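Local structure of putative NAD dependent dehydrogenase (Micromonospora echinospora, 6NOR) at residues G199-K212 against T331-L344. The protein binds NAD and is probably an oxidoreductase of the GFO/IDH/MocA family that acts in the biosynthesis of gentamicin. Residues are numbered along the deposited sequence; the frame is centred on the assembly and turned at random.
Sequences GWHAVELCRWMLGK and THTPDDAVAVVETL
With CG trans to its backbone N (chi1 180°), Trp200 swings its indole across to Val340, while a bend at chi3 (84°) turns the guanidinium of Arg207 edge-on to Asp336. Val340 CG1 lies over the six-membered ring of Trp200, 3.6 Å from its centroid, a CH-pi contact. Val341 CG2 meets the ring edge, and with Ala337 and Leu344 completes the hole for this knob; small Ala337 leaves room for the broad ring, and the branched side chains supply methyls. Arg207 NH1 gives Asp336 OD1 a nearly straight bond of 3.0 Å on the anti lone pair, and small Ala339 lies against one guanidinium face. The extended Lys212 brings NZ to both carboxylate oxygens in weak bonds and donates to His332 ND1 at 3.1 Å, from well out of the ring plane. Asp336 OD2 also accepts the N-cap Thr333 N at 2.9 Å, one half of a capping box. Without the carboxylate, as with an alanine here, Arg207 and Lys212 would probably lose their shared counter-charge and the Thr333 amide its side-chain acceptor. His332 turns its edge to the face of Trp208. Thus a knob-into-hole and a salt-bridge network join helix 199-209, on the C-terminal domain's sheet, to the first half of helix 334-353, beside the NAD pocket.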
loop_
_atom_site.group_PDB
_atom_site.type_symbol
_atom_site.label_atom_id
_atom_site.label_comp_id
_atom_site.label_asym_id
_atom_site.label_seq_id
_atom_site.Cartn_x
_atom_site.Cartn_y
_atom_site.Cartn_z
ATOM N N GLY A 199 -7.957 -17.611 17.597
ATOM C CA GLY A 199 -9.367 -17.313 17.552
ATOM C C GLY A 199 -9.795 -16.590 18.800
ATOM O O GLY A 199 -10.743 -15.833 18.759
ATOM N N TRP A 200 -9.108 -16.825 19.912
ATOM C CA TRP A 200 -9.365 -16.042 21.103
ATOM C C TRP A 200 -9.314 -14.548 20.789
ATOM O O TRP A 200 -10.240 -13.809 21.102
ATOM C CB TRP A 200 -8.364 -16.347 22.226
ATOM C CG TRP A 200 -8.670 -15.515 23.431
ATOM C CD1 TRP A 200 -8.336 -14.202 23.639
ATOM C CD2 TRP A 200 -9.420 -15.914 24.570
ATOM N NE1 TRP A 200 -8.825 -13.774 24.833
ATOM C CE2 TRP A 200 -9.490 -14.811 25.432
ATOM C CE3 TRP A 200 -10.025 -17.110 24.957
ATOM C CZ2 TRP A 200 -10.145 -14.858 26.643
ATOM C CZ3 TRP A 200 -10.669 -17.158 26.155
ATOM C CH2 TRP A 200 -10.726 -16.041 26.993
ATOM N N HIS A 201 -8.217 -14.113 20.183
ATOM C CA HIS A 201 -8.044 -12.709 19.851
ATOM C C HIS A 201 -9.006 -12.218 18.818
ATOM O O HIS A 201 -9.519 -11.112 18.913
ATOM C CB HIS A 201 -6.651 -12.464 19.335
ATOM C CG HIS A 201 -5.598 -12.662 20.359
ATOM N ND1 HIS A 201 -5.541 -11.908 21.506
ATOM C CD2 HIS A 201 -4.551 -13.512 20.413
ATOM C CE1 HIS A 201 -4.499 -12.278 22.220
ATOM N NE2 HIS A 201 -3.884 -13.252 21.578
ATOM N N ALA A 202 -9.226 -13.031 17.807
ATOM C CA ALA A 202 -10.064 -12.606 16.721
ATOM C C ALA A 202 -11.477 -12.363 17.261
ATOM O O ALA A 202 -12.102 -11.357 16.950
ATOM C CB ALA A 202 -10.060 -13.632 15.597
ATOM N N VAL A 203 -11.955 -13.267 18.111
ATOM C CA VAL A 203 -13.311 -13.134 18.640
ATOM C C VAL A 203 -13.409 -11.938 19.584
ATOM O O VAL A 203 -14.366 -11.194 19.528
ATOM C CB VAL A 203 -13.769 -14.407 19.348
ATOM C CG1 VAL A 203 -15.072 -14.157 20.060
ATOM C CG2 VAL A 203 -13.946 -15.530 18.327
ATOM N N GLU A 204 -12.403 -11.720 20.415
ATOM C CA GLU A 204 -12.439 -10.573 21.305
ATOM C C GLU A 204 -12.445 -9.259 20.494
ATOM O O GLU A 204 -13.235 -8.356 20.780
ATOM C CB GLU A 204 -11.259 -10.607 22.292
ATOM C CG GLU A 204 -11.366 -9.592 23.433
ATOM C CD GLU A 204 -10.356 -9.821 24.577
ATOM O OE1 GLU A 204 -9.387 -10.584 24.388
ATOM O OE2 GLU A 204 -10.535 -9.227 25.668
ATOM N N LEU A 205 -11.588 -9.173 19.475
ATOM C CA LEU A 205 -11.519 -7.991 18.610
ATOM C C LEU A 205 -12.823 -7.733 17.885
ATOM O O LEU A 205 -13.276 -6.604 17.855
ATOM C CB LEU A 205 -10.399 -8.127 17.593
ATOM C CG LEU A 205 -9.020 -7.966 18.219
ATOM C CD1 LEU A 205 -7.916 -8.478 17.290
ATOM C CD2 LEU A 205 -8.796 -6.503 18.610
ATOM N N CYS A 206 -13.431 -8.777 17.317
ATOM C CA CYS A 206 -14.735 -8.641 16.655
ATOM C C CYS A 206 -15.808 -8.030 17.552
ATOM O O CYS A 206 -16.431 -7.041 17.178
ATOM C CB CYS A 206 -15.258 -9.991 16.165
ATOM S SG CYS A 206 -14.744 -10.512 14.548
ATOM N N ARG A 207 -16.054 -8.654 18.704
ATOM C CA ARG A 207 -17.010 -8.150 19.702
ATOM C C ARG A 207 -16.798 -6.693 19.988
ATOM O O ARG A 207 -17.705 -5.886 19.931
ATOM C CB ARG A 207 -16.859 -8.869 21.037
ATOM C CG ARG A 207 -17.420 -10.212 21.146
ATOM C CD ARG A 207 -17.261 -10.693 22.592
ATOM N NE ARG A 207 -18.328 -10.234 23.483
ATOM C CZ ARG A 207 -18.115 -9.565 24.608
ATOM N NH1 ARG A 207 -16.883 -9.243 24.970
ATOM N NH2 ARG A 207 -19.132 -9.203 25.367
ATOM N N TRP A 208 -15.561 -6.398 20.338
ATOM C CA TRP A 208 -15.147 -5.097 20.813
ATOM C C TRP A 208 -15.332 -4.036 19.761
ATOM O O TRP A 208 -15.872 -2.976 20.041
ATOM C CB TRP A 208 -13.696 -5.170 21.248
ATOM C CG TRP A 208 -13.062 -3.882 21.637
ATOM C CD1 TRP A 208 -13.460 -3.024 22.634
ATOM C CD2 TRP A 208 -11.864 -3.330 21.084
ATOM N NE1 TRP A 208 -12.587 -1.969 22.714
ATOM C CE2 TRP A 208 -11.597 -2.137 21.778
ATOM C CE3 TRP A 208 -10.996 -3.728 20.063
ATOM C CZ2 TRP A 208 -10.498 -1.337 21.483
ATOM C CZ3 TRP A 208 -9.900 -2.929 19.771
ATOM C CH2 TRP A 208 -9.666 -1.749 20.473
ATOM N N MET A 209 -14.909 -4.329 18.540
ATOM C CA MET A 209 -15.054 -3.350 17.466
ATOM C C MET A 209 -16.520 -2.984 17.278
ATOM O O MET A 209 -16.823 -1.872 16.896
ATOM C CB MET A 209 -14.455 -3.872 16.161
ATOM C CG MET A 209 -12.931 -3.863 16.160
ATOM S SD MET A 209 -12.195 -2.209 16.288
ATOM C CE MET A 209 -10.486 -2.664 16.388
ATOM N N LEU A 210 -17.430 -3.901 17.604
ATOM C CA LEU A 210 -18.856 -3.621 17.426
ATOM C C LEU A 210 -19.547 -2.989 18.628
ATOM O O LEU A 210 -20.732 -2.674 18.556
ATOM C CB LEU A 210 -19.608 -4.892 17.057
ATOM C CG LEU A 210 -19.444 -5.409 15.636
ATOM C CD1 LEU A 210 -20.532 -6.407 15.337
ATOM C CD2 LEU A 210 -19.468 -4.280 14.656
ATOM N N GLY A 211 -18.826 -2.823 19.728
ATOM C CA GLY A 211 -19.410 -2.270 20.938
ATOM C C GLY A 211 -19.946 -3.355 21.848
ATOM O O GLY A 211 -20.930 -3.156 22.548
ATOM N N LYS A 212 -19.276 -4.504 21.823
ATOM C CA LYS A 212 -19.619 -5.686 22.615
ATOM C C LYS A 212 -21.113 -6.021 22.691
ATOM O O LYS A 212 -21.679 -6.061 23.777
ATOM C CB LYS A 212 -19.066 -5.529 24.029
ATOM C CG LYS A 212 -17.570 -5.418 24.072
ATOM C CD LYS A 212 -17.083 -5.056 25.456
ATOM C CE LYS A 212 -15.569 -5.099 25.500
ATOM N NZ LYS A 212 -15.024 -4.818 26.851
ATOM N N THR A 331 -11.397 -1.753 31.704
ATOM C CA THR A 331 -12.215 -1.692 30.510
ATOM C C THR A 331 -12.704 -3.075 30.103
ATOM O O THR A 331 -13.857 -3.268 29.759
ATOM C CB THR A 331 -11.420 -1.088 29.365
ATOM O OG1 THR A 331 -10.930 0.201 29.760
ATOM C CG2 THR A 331 -12.274 -1.006 28.092
ATOM N N HIS A 332 -11.798 -4.036 30.166
ATOM C CA HIS A 332 -12.090 -5.400 29.788
ATOM C C HIS A 332 -12.090 -6.322 31.009
ATOM O O HIS A 332 -11.105 -6.438 31.726
ATOM C CB HIS A 332 -11.094 -5.839 28.723
ATOM C CG HIS A 332 -11.000 -4.869 27.589
ATOM N ND1 HIS A 332 -11.935 -4.818 26.578
ATOM C CD2 HIS A 332 -10.097 -3.894 27.318
ATOM C CE1 HIS A 332 -11.616 -3.857 25.734
ATOM N NE2 HIS A 332 -10.508 -3.281 26.157
ATOM N N THR A 333 -13.226 -6.962 31.238
ATOM C CA THR A 333 -13.505 -7.645 32.496
ATOM C C THR A 333 -13.693 -9.137 32.285
ATOM O O THR A 333 -13.737 -9.596 31.147
ATOM C CB THR A 333 -14.767 -7.075 33.139
ATOM O OG1 THR A 333 -15.884 -7.370 32.295
ATOM C CG2 THR A 333 -14.634 -5.569 33.312
ATOM N N PRO A 334 -13.798 -9.905 33.379
ATOM C CA PRO A 334 -14.079 -11.336 33.229
ATOM C C PRO A 334 -15.356 -11.663 32.456
ATOM O O PRO A 334 -15.420 -12.723 31.865
ATOM C CB PRO A 334 -14.188 -11.803 34.680
ATOM C CG PRO A 334 -13.200 -10.922 35.393
ATOM C CD PRO A 334 -13.382 -9.578 34.763
ATOM N N ASP A 335 -16.347 -10.785 32.462
ATOM C CA ASP A 335 -17.517 -10.956 31.610
ATOM C C ASP A 335 -17.127 -11.070 30.116
ATOM O O ASP A 335 -17.704 -11.858 29.374
ATOM C CB ASP A 335 -18.487 -9.788 31.799
ATOM C CG ASP A 335 -19.124 -9.768 33.184
ATOM O OD1 ASP A 335 -19.501 -10.852 33.684
ATOM O OD2 ASP A 335 -19.240 -8.671 33.780
ATOM N N ASP A 336 -16.150 -10.279 29.684
ATOM C CA ASP A 336 -15.710 -10.333 28.305
ATOM C C ASP A 336 -15.034 -11.674 28.018
ATOM O O ASP A 336 -15.261 -12.292 26.975
ATOM C CB ASP A 336 -14.777 -9.162 27.979
ATOM C CG ASP A 336 -15.453 -7.810 28.154
ATOM O OD1 ASP A 336 -16.402 -7.525 27.399
ATOM O OD2 ASP A 336 -15.020 -7.017 29.021
ATOM N N ALA A 337 -14.226 -12.146 28.955
ATOM C CA ALA A 337 -13.589 -13.438 28.762
ATOM C C ALA A 337 -14.625 -14.570 28.688
ATOM O O ALA A 337 -14.506 -15.469 27.851
ATOM C CB ALA A 337 -12.593 -13.703 29.863
ATOM N N VAL A 338 -15.641 -14.529 29.551
ATOM C CA VAL A 338 -16.695 -15.531 29.514
ATOM C C VAL A 338 -17.393 -15.528 28.151
ATOM O O VAL A 338 -17.696 -16.577 27.595
ATOM C CB VAL A 338 -17.749 -15.292 30.638
ATOM C CG1 VAL A 338 -18.976 -16.121 30.406
ATOM C CG2 VAL A 338 -17.172 -15.617 31.989
ATOM N N ALA A 339 -17.646 -14.344 27.604
ATOM C CA ALA A 339 -18.301 -14.281 26.317
ATOM C C ALA A 339 -17.425 -14.914 25.226
ATOM O O ALA A 339 -17.924 -15.615 24.359
ATOM C CB ALA A 339 -18.649 -12.848 25.972
ATOM N N VAL A 340 -16.116 -14.685 25.283
ATOM C CA VAL A 340 -15.215 -15.269 24.290
ATOM C C VAL A 340 -15.168 -16.786 24.431
ATOM O O VAL A 340 -15.220 -17.506 23.443
ATOM C CB VAL A 340 -13.784 -14.710 24.408
ATOM C CG1 VAL A 340 -12.846 -15.485 23.531
ATOM C CG2 VAL A 340 -13.750 -13.239 24.053
ATOM N N VAL A 341 -15.069 -17.273 25.668
ATOM C CA VAL A 341 -14.966 -18.710 25.893
ATOM C C VAL A 341 -16.196 -19.456 25.343
ATOM O O VAL A 341 -16.061 -20.518 24.748
ATOM C CB VAL A 341 -14.778 -19.050 27.402
ATOM C CG1 VAL A 341 -14.855 -20.536 27.624
ATOM C CG2 VAL A 341 -13.432 -18.534 27.912
ATOM N N GLU A 342 -17.388 -18.909 25.518
ATOM C CA GLU A 342 -18.552 -19.637 25.038
ATOM C C GLU A 342 -18.707 -19.531 23.528
ATOM O O GLU A 342 -19.203 -20.460 22.895
ATOM C CB GLU A 342 -19.837 -19.187 25.734
ATOM C CG GLU A 342 -20.007 -17.724 25.936
ATOM C CD GLU A 342 -20.912 -17.426 27.123
ATOM O OE1 GLU A 342 -20.976 -18.267 28.044
ATOM O OE2 GLU A 342 -21.568 -16.361 27.133
ATOM N N THR A 343 -18.253 -18.428 22.947
ATOM C CA THR A 343 -18.219 -18.343 21.503
ATOM C C THR A 343 -17.323 -19.425 20.925
ATOM O O THR A 343 -17.715 -20.113 19.993
ATOM C CB THR A 343 -17.736 -16.989 21.011
ATOM O OG1 THR A 343 -18.585 -15.960 21.538
ATOM C CG2 THR A 343 -17.837 -16.963 19.490
ATOM N N LEU A 344 -16.142 -19.613 21.503
ATOM C CA LEU A 344 -15.227 -20.639 20.995
ATOM C C LEU A 344 -15.771 -22.045 21.191
ATOM O O LEU A 344 -15.565 -22.920 20.344
ATOM C CB LEU A 344 -13.856 -20.548 21.669
ATOM C CG LEU A 344 -13.007 -19.296 21.433
ATOM C CD1 LEU A 344 -11.675 -19.429 22.155
ATOM C CD2 LEU A 344 -12.793 -19.088 19.960
HETATM O O HOH W 1 -12.642 -7.373 25.662
#